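Allergen Bos d 2 (Bos taurus, PDB 4WFV) probably carries pheromones, as a secreted lipocalin of the kind that binds odorants and other small molecules. Local coordinates at residues A22-K28 with R109-T114; N37-R41 with D152-P156. All blocks are in the same frame, centred on the assembly; numbering follows the deposited sequence.

Interaction 1 (A22-K28 with R109-T114); sequences AADNKDK and RITKMT
Ala22 and Thr114 form an antiparallel hydrogen-bonded pair, Ala22 N giving to Thr114 O and Thr114 N to Ala22 O. The next pair, Ala23 with Met113, is non-hydrogen-bonded and brings the side chains within 3.6 Å, CB to CB. One step on, Asp24 N still reaches Lys112 O at 3.0 Å, but the return bond comes from a side chain: Lys112 N meets Asp24 OD1 at 2.9 Å, from above the carboxylate plane. CG of Asp24 lies between its own N and carbonyl carbon (chi1 55°), which folds the carboxylate back to replace a backbone acceptor. Its OD2 rests on Lys112 CD and, through a water, reaches Ile110 O; Lys112 NZ turns elsewhere, to Arg138 O and Tyr101 OH.

This is the seam of the lipocalin barrel where the first strand, 17-23, pairs with the last long one, 110-118, and then leaves the sheet. Beyond it, Asn25 ND2 donates almost straight to Thr111 OG1 at 2.9 Å, with the hydroxyl oxygen in the amide plane. Arg109 meets Asp27 end-on, NH1 to OD1 and NH2 to OD2 (2.8 Å), the two flat groups only 12° from coplanar. Lys28 lays CG against Thr111 OG1 and brings CE to 3.7 Å from Arg109 NH2; its ammonium pairs with Asp106, whose OD1 also accepts from Arg109 N.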
ATOM      1  N   ALA A  22      -2.946   1.243   7.513  1.00  6.30           N
ATOM      2  CA  ALA A  22      -4.001   1.771   8.377  1.00  5.32           C
ATOM      3  C   ALA A  22      -5.296   1.666   7.613  1.00  6.33           C
ATOM      4  O   ALA A  22      -5.308   1.811   6.399  1.00  7.77           O
ATOM      5  CB  ALA A  22      -3.714   3.243   8.756  1.00  7.17           C
ATOM      6  N   ALA A  23      -6.396   1.403   8.318  1.00  6.90           N
ATOM      7  CA  ALA A  23      -7.684   1.233   7.646  1.00  6.48           C
ATOM      8  C   ALA A  23      -8.811   1.584   8.582  1.00  7.73           C
ATOM      9  O   ALA A  23      -8.662   1.475   9.794  1.00  9.57           O
ATOM     10  CB  ALA A  23      -7.851  -0.225   7.161  1.00  8.28           C
ATOM     11  N   ASP A  24      -9.949   1.985   8.017  1.00  8.40           N
ATOM     12  CA  ASP A  24     -11.104   2.230   8.868  1.00  9.66           C
ATOM     13  C   ASP A  24     -11.710   0.912   9.340  1.00 11.62           C
ATOM     14  O   ASP A  24     -12.201   0.829  10.464  1.00 15.33           O
ATOM     15  CB  ASP A  24     -12.119   3.201   8.231  1.00  8.50           C
ATOM     16  CG  ASP A  24     -12.607   2.775   6.848  1.00 10.20           C
ATOM     17  OD1 ASP A  24     -12.235   1.702   6.334  1.00  9.69           O
ATOM     18  OD2 ASP A  24     -13.427   3.532   6.288  1.00 15.22           O
ATOM     19  N   ASN A  25     -11.645  -0.121   8.503  1.00  9.26           N
ATOM     20  CA  ASN A  25     -12.029  -1.471   8.911  1.00 10.15           C
ATOM     21  C   ASN A  25     -10.787  -2.271   9.263  1.00  9.46           C
ATOM     22  O   ASN A  25     -10.147  -2.856   8.388  1.00  9.34           O
ATOM     23  CB  ASN A  25     -12.800  -2.167   7.786  1.00  9.33           C
ATOM     24  CG  ASN A  25     -14.133  -1.513   7.511  1.00 11.26           C
ATOM     25  OD1 ASN A  25     -14.819  -1.079   8.435  1.00 14.38           O
ATOM     26  ND2 ASN A  25     -14.504  -1.431   6.247  1.00 10.50           N
ATOM     27  N   LYS A  26     -10.428  -2.267  10.542  1.00 10.48           N
ATOM     28  CA  LYS A  26      -9.149  -2.834  10.961  1.00 13.14           C
ATOM     29  C   LYS A  26      -8.992  -4.301  10.591  1.00  9.31           C
ATOM     30  O   LYS A  26      -7.883  -4.751  10.316  1.00  9.09           O
ATOM     31  CB  LYS A  26      -8.916  -2.629  12.460  1.00 18.23           C
ATOM     32  CG  LYS A  26      -7.568  -3.141  12.944  1.00 25.13           C
ATOM     33  CD  LYS A  26      -7.277  -2.746  14.389  1.00 30.55           C
ATOM     34  CE  LYS A  26      -8.168  -3.493  15.367  1.00 25.03           C
ATOM     35  NZ  LYS A  26      -7.785  -3.180  16.778  1.00 27.34           N
ATOM     36  N   ASP A  27     -10.093  -5.048  10.582  1.00  9.04           N
ATOM     37  CA  ASP A  27     -10.021  -6.485  10.330  1.00  9.89           C
ATOM     38  C   ASP A  27      -9.397  -6.807   8.979  1.00  9.58           C
ATOM     39  O   ASP A  27      -8.837  -7.878   8.807  1.00 10.48           O
ATOM     40  CB  ASP A  27     -11.400  -7.144  10.456  1.00 11.20           C
ATOM     41  CG  ASP A  27     -12.392  -6.594   9.468  1.00  9.91           C
ATOM     42  OD1 ASP A  27     -12.856  -5.457   9.668  1.00 12.95           O
ATOM     43  OD2 ASP A  27     -12.706  -7.290   8.484  1.00 12.16           O
ATOM     44  N   LYS A  28      -9.484  -5.877   8.027  1.00  8.71           N
ATOM     45  CA  LYS A  28      -8.902  -6.103   6.704  1.00  9.01           C
ATOM     46  C   LYS A  28      -7.375  -6.136   6.708  1.00  7.94           C
ATOM     47  O   LYS A  28      -6.780  -6.733   5.809  1.00  8.51           O
ATOM     48  CB  LYS A  28      -9.357  -5.032   5.716  1.00  8.42           C
ATOM     49  CG  LYS A  28     -10.843  -5.059   5.397  1.00  9.54           C
ATOM     50  CD  LYS A  28     -11.196  -6.287   4.572  1.00  9.20           C
ATOM     51  CE  LYS A  28     -12.670  -6.281   4.143  1.00  9.82           C
ATOM     52  NZ  LYS A  28     -12.992  -7.435   3.247  1.00 10.72           N
ATOM     53  N   ARG A 109     -18.733  -4.177   2.384  1.00  9.81           N
ATOM     54  CA  ARG A 109     -18.183  -2.971   2.980  1.00  9.62           C
ATOM     55  C   ARG A 109     -17.218  -2.283   2.038  1.00  8.04           C
ATOM     56  O   ARG A 109     -16.553  -2.930   1.220  1.00  8.65           O
ATOM     57  CB  ARG A 109     -17.443  -3.307   4.274  1.00 12.39           C
ATOM     58  CG  ARG A 109     -18.358  -3.685   5.432  1.00 10.65           C
ATOM     59  CD  ARG A 109     -17.541  -3.997   6.682  1.00 14.78           C
ATOM     60  NE  ARG A 109     -16.709  -5.177   6.489  1.00 12.97           N
ATOM     61  CZ  ARG A 109     -15.659  -5.492   7.241  1.00 12.13           C
ATOM     62  NH1 ARG A 109     -15.310  -4.713   8.254  1.00 12.23           N
ATOM     63  NH2 ARG A 109     -14.966  -6.592   6.972  1.00 12.58           N
ATOM     64  N   ILE A 110     -17.160  -0.964   2.158  1.00  8.79           N
ATOM     65  CA  ILE A 110     -16.076  -0.181   1.581  1.00  8.67           C
ATOM     66  C   ILE A 110     -15.048   0.038   2.674  1.00  9.83           C
ATOM     67  O   ILE A 110     -15.397   0.460   3.772  1.00 10.54           O
ATOM     68  CB  ILE A 110     -16.559   1.182   1.097  1.00  8.78           C
ATOM     69  CG1 ILE A 110     -17.587   0.978  -0.018  1.00 12.35           C
ATOM     70  CG2 ILE A 110     -15.382   1.988   0.554  1.00 10.61           C
ATOM     71  CD1 ILE A 110     -18.379   2.217  -0.362  1.00 14.52           C
ATOM     72  N   THR A 111     -13.789  -0.270   2.376  1.00  7.98           N
ATOM     73  CA  THR A 111     -12.698  -0.055   3.312  1.00  8.12           C
ATOM     74  C   THR A 111     -11.781   1.014   2.754  1.00  8.42           C
ATOM     75  O   THR A 111     -11.351   0.946   1.596  1.00  9.84           O
ATOM     76  CB  THR A 111     -11.909  -1.345   3.528  1.00  8.13           C
ATOM     77  OG1 THR A 111     -12.770  -2.321   4.119  1.00  9.02           O
ATOM     78  CG2 THR A 111     -10.706  -1.105   4.462  1.00  9.01           C
ATOM     79  N   LYS A 112     -11.510   2.021   3.571  1.00  8.00           N
ATOM     80  CA  LYS A 112     -10.558   3.064   3.225  1.00  7.58           C
ATOM     81  C   LYS A 112      -9.267   2.779   3.966  1.00  8.41           C
ATOM     82  O   LYS A 112      -9.272   2.611   5.178  1.00  8.20           O
ATOM     83  CB  LYS A 112     -11.120   4.417   3.642  1.00  9.60           C
ATOM     84  CG  LYS A 112     -12.406   4.789   2.901  1.00 10.93           C
ATOM     85  CD  LYS A 112     -13.258   5.770   3.702  1.00 14.63           C
ATOM     86  CE  LYS A 112     -12.496   7.020   4.096  1.00 21.83           C
ATOM     87  NZ  LYS A 112     -12.212   7.893   2.929  1.00 21.02           N
ATOM     88  N   MET A 113      -8.161   2.690   3.236  1.00  6.32           N
ATOM     89  CA  MET A 113      -6.897   2.334   3.876  1.00  7.27           C
ATOM     90  C   MET A 113      -5.707   3.021   3.221  1.00  8.17           C
ATOM     91  O   MET A 113      -5.782   3.542   2.109  1.00  7.95           O
ATOM     92  CB  MET A 113      -6.702   0.814   3.893  1.00 12.86           C
ATOM     93  CG  MET A 113      -6.496   0.205   2.540  1.00 11.78           C
ATOM     94  SD  MET A 113      -6.109  -1.557   2.646  1.00 13.54           S
ATOM     95  CE  MET A 113      -4.397  -1.568   3.154  1.00 13.58           C
ATOM     96  N   THR A 114      -4.608   3.045   3.956  1.00  5.61           N
ATOM     97  CA  THR A 114      -3.354   3.504   3.379  1.00  6.60           C
ATOM     98  C   THR A 114      -2.261   2.512   3.672  1.00  6.85           C
ATOM     99  O   THR A 114      -2.381   1.684   4.584  1.00  6.87           O
ATOM    100  CB  THR A 114      -2.903   4.857   3.961  1.00  6.84           C
ATOM    101  OG1 THR A 114      -2.733   4.720   5.377  1.00  7.58           O
ATOM    102  CG2 THR A 114      -3.915   5.979   3.628  1.00  9.08           C
TER
HETATM  103  O   HOH W   1     -15.223   3.000   4.553  1.00 18.78           O
HETATM  104  O   HOH W   2     -16.974  -2.998   9.867  1.00 23.06           O

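Interaction 2 (N37-R41 with D152-P156)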
ATOM      1  N   ASN A  37      -0.559  -6.870   3.062  1.00  7.91           N
ATOM      2  CA  ASN A  37       0.231  -7.357   1.941  1.00  8.29           C
ATOM      3  C   ASN A  37       1.659  -6.862   2.077  1.00  7.04           C
ATOM      4  O   ASN A  37       1.906  -5.660   2.215  1.00  9.25           O
ATOM      5  CB  ASN A  37      -0.391  -6.877   0.627  1.00 10.44           C
ATOM      6  CG  ASN A  37      -1.884  -7.167   0.550  1.00 11.28           C
ATOM      7  OD1 ASN A  37      -2.679  -6.301   0.176  1.00 13.46           O
ATOM      8  ND2 ASN A  37      -2.270  -8.382   0.927  1.00 11.77           N
ATOM      9  N   TYR A  38       2.602  -7.801   2.052  1.00  7.67           N
ATOM     10  CA  TYR A  38       4.001  -7.476   2.295  1.00  6.94           C
ATOM     11  C   TYR A  38       4.723  -7.188   0.985  1.00  6.84           C
ATOM     12  O   TYR A  38       5.226  -8.098   0.310  1.00  8.14           O
ATOM     13  CB  TYR A  38       4.678  -8.598   3.094  1.00  8.41           C
ATOM     14  CG  TYR A  38       4.025  -8.858   4.437  1.00  7.03           C
ATOM     15  CD1 TYR A  38       4.266  -8.027   5.526  1.00  7.91           C
ATOM     16  CD2 TYR A  38       3.164  -9.935   4.615  1.00  8.26           C
ATOM     17  CE1 TYR A  38       3.669  -8.268   6.770  1.00  7.50           C
ATOM     18  CE2 TYR A  38       2.560 -10.186   5.853  1.00  8.68           C
ATOM     19  CZ  TYR A  38       2.821  -9.342   6.917  1.00  7.96           C
ATOM     20  OH  TYR A  38       2.237  -9.579   8.142  1.00  9.52           O
ATOM     21  N   TYR A  39       4.781  -5.901   0.648  1.00  7.17           N
ATOM     22  CA  TYR A  39       5.378  -5.435  -0.601  1.00  7.14           C
ATOM     23  C   TYR A  39       6.807  -5.894  -0.761  1.00  6.94           C
ATOM     24  O   TYR A  39       7.557  -5.974   0.210  1.00  8.17           O
ATOM     25  CB  TYR A  39       5.379  -3.904  -0.637  1.00  7.45           C
ATOM     26  CG  TYR A  39       4.079  -3.289  -1.102  1.00  8.97           C
ATOM     27  CD1 TYR A  39       2.953  -3.277  -0.281  1.00  7.66           C
ATOM     28  CD2 TYR A  39       3.979  -2.706  -2.359  1.00 11.30           C
ATOM     29  CE1 TYR A  39       1.760  -2.707  -0.699  1.00 10.47           C
ATOM     30  CE2 TYR A  39       2.789  -2.126  -2.788  1.00 12.19           C
ATOM     31  CZ  TYR A  39       1.687  -2.128  -1.959  1.00 10.09           C
ATOM     32  OH  TYR A  39       0.512  -1.553  -2.415  1.00 12.77           O
ATOM     33  N   ARG A  40       7.175  -6.183  -2.005  1.00  8.56           N
ATOM     34  CA  ARG A  40       8.574  -6.440  -2.352  1.00  8.27           C
ATOM     35  C   ARG A  40       9.039  -5.568  -3.508  1.00  9.63           C
ATOM     36  O   ARG A  40      10.175  -5.094  -3.512  1.00 10.55           O
ATOM     37  CB  ARG A  40       8.802  -7.928  -2.658  1.00  8.42           C
ATOM     38  CG  ARG A  40       8.635  -8.844  -1.441  1.00  7.56           C
ATOM     39  CD  ARG A  40       9.770  -8.646  -0.449  1.00  7.08           C
ATOM     40  NE  ARG A  40       9.717  -9.562   0.682  1.00  7.95           N
ATOM     41  CZ  ARG A  40       9.073  -9.328   1.824  1.00  6.63           C
ATOM     42  NH1 ARG A  40       8.399  -8.194   2.010  1.00  7.56           N
ATOM     43  NH2 ARG A  40       9.137 -10.228   2.797  1.00  7.17           N
ATOM     44  N   ARG A  41       8.175  -5.337  -4.492  1.00  9.33           N
ATOM     45  CA  ARG A  41       8.622  -4.612  -5.676  1.00 12.01           C
ATOM     46  C   ARG A  41       7.463  -4.001  -6.434  1.00 10.16           C
ATOM     47  O   ARG A  41       6.390  -4.603  -6.528  1.00 12.34           O
ATOM     48  CB  ARG A  41       9.396  -5.552  -6.603  1.00 12.93           C
ATOM     49  CG  ARG A  41      10.061  -4.855  -7.780  1.00 14.44           C
ATOM     50  CD  ARG A  41      10.891  -5.853  -8.582  1.00 22.33           C
ATOM     51  NE  ARG A  41      11.580  -5.222  -9.705  1.00 27.94           N
ATOM     52  CZ  ARG A  41      12.294  -5.886 -10.609  1.00 39.41           C
ATOM     53  NH1 ARG A  41      12.416  -7.203 -10.521  1.00 37.17           N
ATOM     54  NH2 ARG A  41      12.886  -5.234 -11.602  1.00 35.03           N
ATOM     55  N   ASP A 152       6.750  -9.099   9.242  1.00  7.53           N
ATOM     56  CA  ASP A 152       7.118  -9.541   7.899  1.00  6.20           C
ATOM     57  C   ASP A 152       8.290 -10.504   7.947  1.00  8.47           C
ATOM     58  O   ASP A 152       9.456 -10.115   7.777  1.00  7.85           O
ATOM     59  CB  ASP A 152       7.456  -8.348   7.010  1.00  6.87           C
ATOM     60  CG  ASP A 152       7.627  -8.737   5.550  1.00  7.01           C
ATOM     61  OD1 ASP A 152       7.706  -9.953   5.260  1.00  7.84           O
ATOM     62  OD2 ASP A 152       7.706  -7.829   4.699  1.00  8.65           O
ATOM     63  N   ASN A 153       7.955 -11.766   8.185  1.00  9.37           N
ATOM     64  CA  ASN A 153       8.938 -12.831   8.251  1.00  9.60           C
ATOM     65  C   ASN A 153       8.923 -13.629   6.966  1.00 12.04           C
ATOM     66  O   ASN A 153       9.364 -14.777   6.937  1.00 10.89           O
ATOM     67  CB  ASN A 153       8.690 -13.728   9.474  1.00 10.56           C
ATOM     68  CG  ASN A 153       7.345 -14.428   9.432  1.00 12.65           C
ATOM     69  OD1 ASN A 153       6.472 -14.096   8.635  1.00 12.20           O
ATOM     70  ND2 ASN A 153       7.180 -15.416  10.299  1.00 19.37           N
ATOM     71  N   CYS A 154       8.408 -13.031   5.896  1.00  9.24           N
ATOM     72  CA  CYS A 154       8.496 -13.663   4.579  1.00  9.54           C
ATOM     73  C   CYS A 154       9.865 -13.417   3.953  1.00 10.35           C
ATOM     74  O   CYS A 154      10.574 -12.503   4.356  1.00  9.59           O
ATOM     75  CB  CYS A 154       7.385 -13.155   3.660  1.00  7.72           C
ATOM     76  SG  CYS A 154       5.703 -13.506   4.298  1.00 16.98           S
ATOM     77  N   PRO A 155      10.244 -14.238   2.966  1.00  9.33           N
ATOM     78  CA  PRO A 155      11.582 -14.093   2.388  1.00 10.55           C
ATOM     79  C   PRO A 155      11.804 -12.680   1.857  1.00 10.47           C
ATOM     80  O   PRO A 155      10.881 -12.083   1.303  1.00 10.74           O
ATOM     81  CB  PRO A 155      11.573 -15.127   1.250  1.00 12.93           C
ATOM     82  CG  PRO A 155      10.604 -16.165   1.710  1.00 13.28           C
ATOM     83  CD  PRO A 155       9.510 -15.377   2.388  1.00 12.42           C
ATOM     84  N   PRO A 156      13.020 -12.137   2.035  1.00  9.98           N
ATOM     85  CA  PRO A 156      13.292 -10.767   1.595  1.00 11.80           C
ATOM     86  C   PRO A 156      13.339 -10.655   0.069  1.00 17.14           C
ATOM     87  O   PRO A 156      13.453 -11.652  -0.646  1.00 20.49           O
ATOM     88  CB  PRO A 156      14.665 -10.473   2.211  1.00 13.84           C
ATOM     89  CG  PRO A 156      15.309 -11.821   2.318  1.00 13.25           C
ATOM     90  CD  PRO A 156      14.199 -12.764   2.661  1.00 12.15           C
ATOM     91  OXT PRO A 156      13.244  -9.557  -0.488  1.00 20.62           O
TER
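Arg40 spreads its guanidinium into the curl of the C-terminal tail, and all three nitrogens find acceptors near the group's plane. Asp152 takes the end: Arg40 NH1 gives to the syn lone pair of Asp152 OD2 at 2.8 Å, and Arg40 NH2 to Asp152 OD1 at 2.9 Å (174° at the hydrogen). Along the side, NE and NH2 of Arg40 converge on one oxygen, Pro155 O, NE at 2.8 Å in the carbonyl plane and NH2 from well above it. A weak bond from NH2 to Cys154 O and a long ion pair from NE to the terminal carboxylate, Pro156 OXT, add to the set. Turning the chain at chi2 (-70°) carries the group back beside its own strand, where NH1 also donates to Tyr39 O. Acceptors on all three nitrogens should restrict rotation of the guanidinium.

Asp152 OD1 accepts from Cys154 N at 3.2 Å, closing an Asx turn, while Asp152 CG lies 3.4 Å from Tyr38 CD1, the side chains running past one another in opposite senses with ring and carboxylate planes 38° apart. The Tyr38 hydroxyl bonds to Thr151 and Arg36. Cys154 SG stands obliquely to that ring, 5.2 Å from its centroid, and is tied by a disulfide to Cys63 on strand 62-74. Strand 38-45 has a classic beta bulge here, with Arg40 and Arg41 sharing Thr54 as their partner on strand 50-59. A disulfide joining the C-terminal tail to the barrel wall is a familiar lipocalin feature, here accompanied by a salt-bridge network of Arg40, Asp152 and the chain terminus.

In the fold
Interactions 1 and 2 both reach the one antiparallel sheet of the lipocalin barrel, with centres 20 Å apart; their nearest atoms stay about 6 Å from each other and do not touch. The chain leaves strand 17-23 in interaction 1, runs through the connection at Lys28, which is backbone-bonded to Leu35, and enters strand 38-45 in interaction 2. Interaction 1 joins two neighbouring strands within the wall, whereas interaction 2 lays the irregular C-terminal tail against strand 38-45. A cross-tie comes from Tyr39, whose hydroxyl bonds to Glu115, the residue after Thr114.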